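Local coordinates for putative polyketide synthase (Brevibacillus brevis, PDB 6HP2), which is the O-methyltransferase domain of a trans-AT polyketide synthase, here bound to S-adenosyl-L-homocysteine, within a multienzyme probably involved in making the antibiotic bacillaene, at residues H123-T128 and A159-Y164; I235-D240 and K312-P317. All coordinates share one frame; numbering follows the deposited sequence.

Contact 1 of 2, residues H123-T128 and A159-Y164; sequences HGFTIT and AFPDLY. With SAH (S-adenosyl-L-homocysteine), chain B.
H123 and Y164 share the one hydrogen bond between strand 121-126 and the loop 159-164: H123 ND1 lies 2.6 Å from Y164 OH, nearly straight at 169°, and either atom could be the donor. The hydroxyl comes in at the edge of the imidazole, in its plane, while the two side chains cross at about a right angle. With CG of H123 beside the backbone N, this torsion (chi1 -75°) carries the ring toward the loop, where CG of P161 lies 3.7 Å from ND1.

The apolar part centres on F125. F160 turns its edge to one face of that ring, an edge-to-face pair with planes at 68°. Their centroids are 5.1 Å apart. F160 CD1 sits above the F125 face, offset toward the rim, 3.6 Å from F125 CE2. P161 CD reaches F125 CE1 at 3.9 Å, and S155, a ligand-binding residue, also touches the F125 side chain.

Where strand 121-126 gives way to a loop, the chain meets SAH. T128 OG1 is hydrogen-bonded to the ribose O2' of SAH at 3.0 Å, T126 OG1 lies 2.9 Å from the same O2', and I127 lies against the adenine. This strand of the Rossmann-like fold thus packs on the loop through H123 and F125, while the turn that follows it meets the ribose.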
loop_
_atom_site.group_PDB
_atom_site.type_symbol
_atom_site.label_atom_id
_atom_site.label_comp_id
_atom_site.label_asym_id
_atom_site.label_seq_id
_atom_site.Cartn_x
_atom_site.Cartn_y
_atom_site.Cartn_z
ATOM N N HIS A 123 12.450 1.561 9.579
ATOM C CA HIS A 123 12.635 0.121 9.529
ATOM C C HIS A 123 11.705 -0.461 8.462
ATOM O O HIS A 123 10.565 -0.014 8.334
ATOM C CB HIS A 123 12.277 -0.545 10.855
ATOM C CG HIS A 123 13.281 -0.352 11.933
ATOM N ND1 HIS A 123 13.015 -0.682 13.250
ATOM C CD2 HIS A 123 14.557 0.106 11.896
ATOM C CE1 HIS A 123 14.095 -0.439 13.972
ATOM N NE2 HIS A 123 15.041 0.035 13.176
ATOM N N GLY A 124 12.213 -1.411 7.681
ATOM C CA GLY A 124 11.381 -2.232 6.800
ATOM C C GLY A 124 11.514 -3.721 7.067
ATOM O O GLY A 124 12.577 -4.211 7.455
ATOM N N PHE A 125 10.395 -4.439 6.884
ATOM C CA PHE A 125 10.344 -5.885 6.858
ATOM C C PHE A 125 9.937 -6.254 5.428
ATOM O O PHE A 125 8.979 -5.674 4.881
ATOM C CB PHE A 125 9.315 -6.487 7.805
ATOM C CG PHE A 125 9.772 -6.746 9.205
ATOM C CD1 PHE A 125 10.823 -6.061 9.776
ATOM C CD2 PHE A 125 9.151 -7.752 9.950
ATOM C CE1 PHE A 125 11.213 -6.324 11.012
ATOM C CE2 PHE A 125 9.548 -8.009 11.229
ATOM C CZ PHE A 125 10.594 -7.298 11.753
ATOM N N THR A 126 10.647 -7.222 4.835
ATOM C CA THR A 126 10.161 -7.890 3.646
ATOM C C THR A 126 10.494 -9.362 3.731
ATOM O O THR A 126 11.588 -9.739 4.156
ATOM C CB THR A 126 10.726 -7.321 2.357
ATOM O OG1 THR A 126 10.205 -8.098 1.261
ATOM C CG2 THR A 126 12.260 -7.294 2.343
ATOM N N ILE A 127 9.524 -10.209 3.375
ATOM C CA ILE A 127 9.742 -11.650 3.486
ATOM C C ILE A 127 10.567 -12.208 2.346
ATOM O O ILE A 127 11.004 -13.365 2.424
ATOM C CB ILE A 127 8.387 -12.379 3.566
ATOM C CG1 ILE A 127 8.579 -13.767 4.142
ATOM C CG2 ILE A 127 7.703 -12.392 2.192
ATOM C CD1 ILE A 127 7.327 -14.347 4.703
ATOM N N THR A 128 10.817 -11.415 1.313
ATOM C CA THR A 128 11.616 -11.822 0.150
ATOM C C THR A 128 13.076 -11.445 0.387
ATOM O O THR A 128 13.430 -10.261 0.447
ATOM C CB THR A 128 11.072 -11.138 -1.105
ATOM O OG1 THR A 128 9.636 -11.271 -1.145
ATOM C CG2 THR A 128 11.697 -11.721 -2.366
ATOM N N ALA A 159 8.372 -10.496 15.623
ATOM C CA ALA A 159 7.954 -9.269 16.290
ATOM C C ALA A 159 8.729 -8.092 15.720
ATOM O O ALA A 159 9.923 -8.195 15.467
ATOM C CB ALA A 159 8.194 -9.369 17.806
ATOM N N PHE A 160 8.036 -7.006 15.423
ATOM C CA PHE A 160 8.714 -5.793 14.972
ATOM C C PHE A 160 9.628 -5.301 16.105
ATOM O O PHE A 160 9.310 -5.490 17.284
ATOM C CB PHE A 160 7.719 -4.682 14.592
ATOM C CG PHE A 160 6.737 -5.035 13.548
ATOM C CD1 PHE A 160 7.120 -5.634 12.381
ATOM C CD2 PHE A 160 5.387 -4.732 13.711
ATOM C CE1 PHE A 160 6.206 -5.909 11.442
ATOM C CE2 PHE A 160 4.490 -5.044 12.764
ATOM C CZ PHE A 160 4.888 -5.610 11.613
ATOM N N PRO A 161 10.821 -4.793 15.792
ATOM C CA PRO A 161 11.815 -4.609 16.850
ATOM C C PRO A 161 11.610 -3.380 17.701
ATOM O O PRO A 161 12.185 -3.331 18.786
ATOM C CB PRO A 161 13.141 -4.541 16.085
ATOM C CG PRO A 161 12.770 -4.054 14.752
ATOM C CD PRO A 161 11.400 -4.603 14.463
ATOM N N ASP A 162 10.785 -2.418 17.297
ATOM C CA ASP A 162 10.746 -1.130 18.002
ATOM C C ASP A 162 9.300 -0.667 18.163
ATOM O O ASP A 162 8.347 -1.385 17.867
ATOM C CB ASP A 162 11.587 -0.098 17.247
ATOM C CG ASP A 162 12.286 0.893 18.175
ATOM O OD1 ASP A 162 11.779 1.159 19.269
ATOM O OD2 ASP A 162 13.338 1.414 17.779
ATOM N N LEU A 163 9.137 0.546 18.686
ATOM C CA LEU A 163 7.847 1.217 18.773
ATOM C C LEU A 163 7.857 2.346 17.768
ATOM O O LEU A 163 8.880 3.024 17.612
ATOM C CB LEU A 163 7.581 1.756 20.169
ATOM C CG LEU A 163 7.037 0.791 21.229
ATOM C CD1 LEU A 163 5.575 0.475 20.951
ATOM C CD2 LEU A 163 7.838 -0.479 21.291
ATOM N N TYR A 164 6.751 2.504 17.053
ATOM C CA TYR A 164 6.689 3.382 15.880
ATOM C C TYR A 164 5.582 4.424 15.978
ATOM O O TYR A 164 4.493 4.153 16.456
ATOM C CB TYR A 164 6.513 2.585 14.576
ATOM C CG TYR A 164 7.603 1.543 14.423
ATOM C CD1 TYR A 164 8.837 1.885 13.909
ATOM C CD2 TYR A 164 7.407 0.222 14.872
ATOM C CE1 TYR A 164 9.856 0.932 13.795
ATOM C CE2 TYR A 164 8.446 -0.757 14.724
ATOM C CZ TYR A 164 9.635 -0.384 14.215
ATOM O OH TYR A 164 10.647 -1.336 14.128
HETATM N N SAH B . 5.088 -1.738 -0.223
HETATM C CA SAH B . 5.978 -1.970 -1.356
HETATM C CB SAH B . 5.915 -3.410 -1.850
HETATM C CG SAH B . 4.522 -3.978 -2.054
HETATM S SD SAH B . 4.596 -5.616 -2.837
HETATM C C SAH B . 5.602 -0.995 -2.444
HETATM O O SAH B . 6.230 -0.970 -3.502
HETATM O OXT SAH B . 4.673 -0.216 -2.257
HETATM C "C5'" SAH B . 4.236 -6.603 -1.366
HETATM C "C4'" SAH B . 5.386 -6.589 -0.361
HETATM O "O4'" SAH B . 4.951 -7.272 0.836
HETATM C "C3'" SAH B . 6.601 -7.437 -0.863
HETATM O "O3'" SAH B . 7.757 -6.660 -0.512
HETATM C "C2'" SAH B . 6.562 -8.744 -0.073
HETATM O "O2'" SAH B . 7.805 -9.337 0.160
HETATM C "C1'" SAH B . 5.907 -8.245 1.234
HETATM N N9 SAH B . 5.278 -9.267 2.068
HETATM C C8 SAH B . 4.282 -10.141 1.734
HETATM N N7 SAH B . 4.075 -10.914 2.804
HETATM C C5 SAH B . 4.875 -10.503 3.816
HETATM C C6 SAH B . 5.079 -10.931 5.122
HETATM N N6 SAH B . 4.390 -11.911 5.704
HETATM N N1 SAH B . 5.980 -10.267 5.902
HETATM C C2 SAH B . 6.761 -9.251 5.383
HETATM N N3 SAH B . 6.573 -8.859 4.082
HETATM C C4 SAH B . 5.685 -9.502 3.313
#

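Contact 2 of 2, residues I235-D240 and K312-P317; sequences IDEIID and KKRPYP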
loop_
_atom_site.group_PDB
_atom_site.type_symbol
_atom_site.label_atom_id
_atom_site.label_comp_id
_atom_site.label_asym_id
_atom_site.label_seq_id
_atom_site.Cartn_x
_atom_site.Cartn_y
_atom_site.Cartn_z
ATOM N N ILE A 235 -10.789 3.353 12.103
ATOM C CA ILE A 235 -10.611 4.023 10.838
ATOM C C ILE A 235 -10.814 5.506 11.029
ATOM O O ILE A 235 -11.923 5.947 11.318
ATOM C CB ILE A 235 -11.567 3.468 9.787
ATOM C CG1 ILE A 235 -11.261 2.009 9.532
ATOM C CG2 ILE A 235 -11.485 4.351 8.537
ATOM C CD1 ILE A 235 -12.432 1.274 8.787
ATOM N N ASP A 236 -9.757 6.287 10.781
ATOM C CA ASP A 236 -9.909 7.729 10.786
ATOM C C ASP A 236 -10.391 8.215 9.423
ATOM O O ASP A 236 -11.191 9.166 9.333
ATOM C CB ASP A 236 -8.568 8.389 11.178
ATOM C CG ASP A 236 -8.713 9.896 11.394
ATOM O OD1 ASP A 236 -9.579 10.290 12.196
ATOM O OD2 ASP A 236 -7.987 10.655 10.745
ATOM N N GLU A 237 -9.900 7.573 8.361
ATOM C CA GLU A 237 -10.220 7.921 6.996
ATOM C C GLU A 237 -10.068 6.681 6.138
ATOM O O GLU A 237 -9.131 5.881 6.327
ATOM C CB GLU A 237 -9.298 9.044 6.500
ATOM C CG GLU A 237 -9.733 9.658 5.190
ATOM C CD GLU A 237 -9.025 10.982 4.872
ATOM O OE1 GLU A 237 -8.301 11.486 5.734
ATOM O OE2 GLU A 237 -9.194 11.514 3.759
ATOM N N ILE A 238 -11.038 6.464 5.259
ATOM C CA ILE A 238 -10.990 5.358 4.286
ATOM C C ILE A 238 -11.351 5.953 2.933
ATOM O O ILE A 238 -12.360 6.656 2.804
ATOM C CB ILE A 238 -11.908 4.181 4.672
ATOM C CG1 ILE A 238 -11.940 3.064 3.627
ATOM C CG2 ILE A 238 -13.378 4.699 4.938
ATOM C CD1 ILE A 238 -10.766 2.167 3.672
ATOM N N ILE A 239 -10.492 5.736 1.933
ATOM C CA ILE A 239 -10.674 6.323 0.639
ATOM C C ILE A 239 -10.778 5.233 -0.418
ATOM O O ILE A 239 -9.919 4.370 -0.471
ATOM C CB ILE A 239 -9.472 7.215 0.310
ATOM C CG1 ILE A 239 -9.404 8.407 1.271
ATOM C CG2 ILE A 239 -9.548 7.680 -1.122
ATOM C CD1 ILE A 239 -8.076 9.130 1.250
ATOM N N ASP A 240 -11.788 5.279 -1.283
ATOM C CA ASP A 240 -11.943 4.234 -2.285
ATOM C C ASP A 240 -11.333 4.656 -3.631
ATOM O O ASP A 240 -11.756 5.653 -4.213
ATOM C CB ASP A 240 -13.427 3.920 -2.472
ATOM C CG ASP A 240 -13.662 2.752 -3.405
ATOM O OD1 ASP A 240 -12.670 2.147 -3.859
ATOM O OD2 ASP A 240 -14.837 2.438 -3.681
ATOM N N LYS A 312 -19.360 4.861 4.026
ATOM C CA LYS A 312 -19.272 6.090 3.213
ATOM C C LYS A 312 -17.800 6.369 2.913
ATOM O O LYS A 312 -17.199 7.363 3.293
ATOM C CB LYS A 312 -19.956 7.259 3.918
ATOM C CG LYS A 312 -19.505 7.508 5.321
ATOM C CD LYS A 312 -20.379 8.594 5.955
ATOM C CE LYS A 312 -19.723 9.201 7.180
ATOM N NZ LYS A 312 -19.556 8.212 8.275
ATOM N N LYS A 313 -17.177 5.451 2.200
ATOM C CA LYS A 313 -15.796 5.625 1.785
ATOM C C LYS A 313 -15.653 6.862 0.927
ATOM O O LYS A 313 -16.530 7.184 0.133
ATOM C CB LYS A 313 -15.392 4.370 1.005
ATOM C CG LYS A 313 -15.470 3.119 1.761
ATOM C CD LYS A 313 -14.977 1.931 0.914
ATOM C CE LYS A 313 -16.165 1.460 -0.011
ATOM N NZ LYS A 313 -15.739 0.454 -1.025
ATOM N N ARG A 314 -14.537 7.576 1.098
ATOM C CA ARG A 314 -14.360 8.814 0.354
ATOM C C ARG A 314 -13.878 8.464 -1.033
ATOM O O ARG A 314 -12.934 7.697 -1.153
ATOM C CB ARG A 314 -13.342 9.742 1.032
ATOM C CG ARG A 314 -13.730 10.097 2.476
ATOM C CD ARG A 314 -12.807 11.136 3.071
ATOM N NE ARG A 314 -12.843 12.384 2.316
ATOM C CZ ARG A 314 -12.163 13.476 2.650
ATOM N NH1 ARG A 314 -11.399 13.485 3.734
ATOM N NH2 ARG A 314 -12.254 14.559 1.901
ATOM N N PRO A 315 -14.460 9.041 -2.079
ATOM C CA PRO A 315 -13.878 8.871 -3.431
ATOM C C PRO A 315 -12.489 9.482 -3.541
ATOM O O PRO A 315 -12.222 10.604 -3.083
ATOM C CB PRO A 315 -14.872 9.574 -4.380
ATOM C CG PRO A 315 -16.182 9.698 -3.547
ATOM C CD PRO A 315 -15.741 9.806 -2.080
ATOM N N TYR A 316 -11.534 8.771 -4.143
ATOM C CA TYR A 316 -10.164 9.287 -4.288
ATOM C C TYR A 316 -10.067 10.665 -4.964
ATOM O O TYR A 316 -9.236 11.483 -4.574
ATOM C CB TYR A 316 -9.310 8.229 -5.005
ATOM C CG TYR A 316 -7.879 8.609 -5.288
ATOM C CD1 TYR A 316 -6.905 8.482 -4.311
ATOM C CD2 TYR A 316 -7.492 9.045 -6.547
ATOM C CE1 TYR A 316 -5.590 8.808 -4.568
ATOM C CE2 TYR A 316 -6.178 9.372 -6.815
ATOM C CZ TYR A 316 -5.232 9.249 -5.821
ATOM O OH TYR A 316 -3.920 9.570 -6.070
ATOM N N PRO A 317 -10.921 10.898 -6.014
ATOM C CA PRO A 317 -10.815 12.243 -6.589
ATOM C C PRO A 317 -11.125 13.331 -5.591
ATOM O O PRO A 317 -10.529 14.414 -5.676
ATOM C CB PRO A 317 -11.845 12.249 -7.713
ATOM C CG PRO A 317 -11.968 10.733 -8.087
ATOM C CD PRO A 317 -11.879 10.051 -6.758
#
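The guanidinium of R314 meets E237 obliquely, NH1 lying 3.0 Å from OE2 in a salt bridge, with the carboxylate and guanidinium planes only 15° apart. As modelled, in a poorly ordered side chain, a bend at chi3 (61°) turns the guanidinium so that NH1 meets the end of the extended E237 side chain. K90 holds the other carboxylate oxygen, OE1, and E318 takes R314 NH2, so this bridge is one link in a charge network. The second flat group, the Y316 ring, has I239 CG2 at its edge, near the ring plane; that methyl also packs 3.9 Å from Y316 CB. The tyrosine hydroxyl turns away to E82.

Backbone hydrogen bonds pair the two segments as parallel strands. Strand order 3-2-1-4-5-7-6 is that of the Rossmann-like class I methyltransferase sheet, and 314-315 adds an eighth, outermost strand beside 233-240. R314 N donates to I238 O at 2.9 Å, and D240 N to R314 O at 2.7 Å. Y316 N, in the first turn of helix 316-326, donates to D240 O at 3.1 Å, extending the bonding one residue beyond the strand.

I239 and R314 share one face of the sheet. D240 is on the other, where its OD2 forms a weak salt bridge with K313 NZ at 3.4 Å, while S242 holds OD1. Nearer its root, K313 CG packs 4.0 Å from I238 CG1, and the chain then bends at chi3 to bring NZ to D240.

How the contacts relate
Contact 1 and contact 2 lie toward the two edges of one mixed eight-stranded sheet, on opposite sides of the chain's centre. Their centres are 27 Å apart and their nearest atoms about 15 Å, so they do not touch. Strand 121-126 is second from one edge; 233-240 is second from the other, with 314-315 outermost beside it. Only contact 1 reaches the SAH pocket directly, through T126, I127 and T128. Contact 2 stays remote: the Y316 side chain is about 14 Å from SAH, but about 8 Å from that of R84, a ligand-binding residue on helix 70-88, whose M83 and V86 touch Y316.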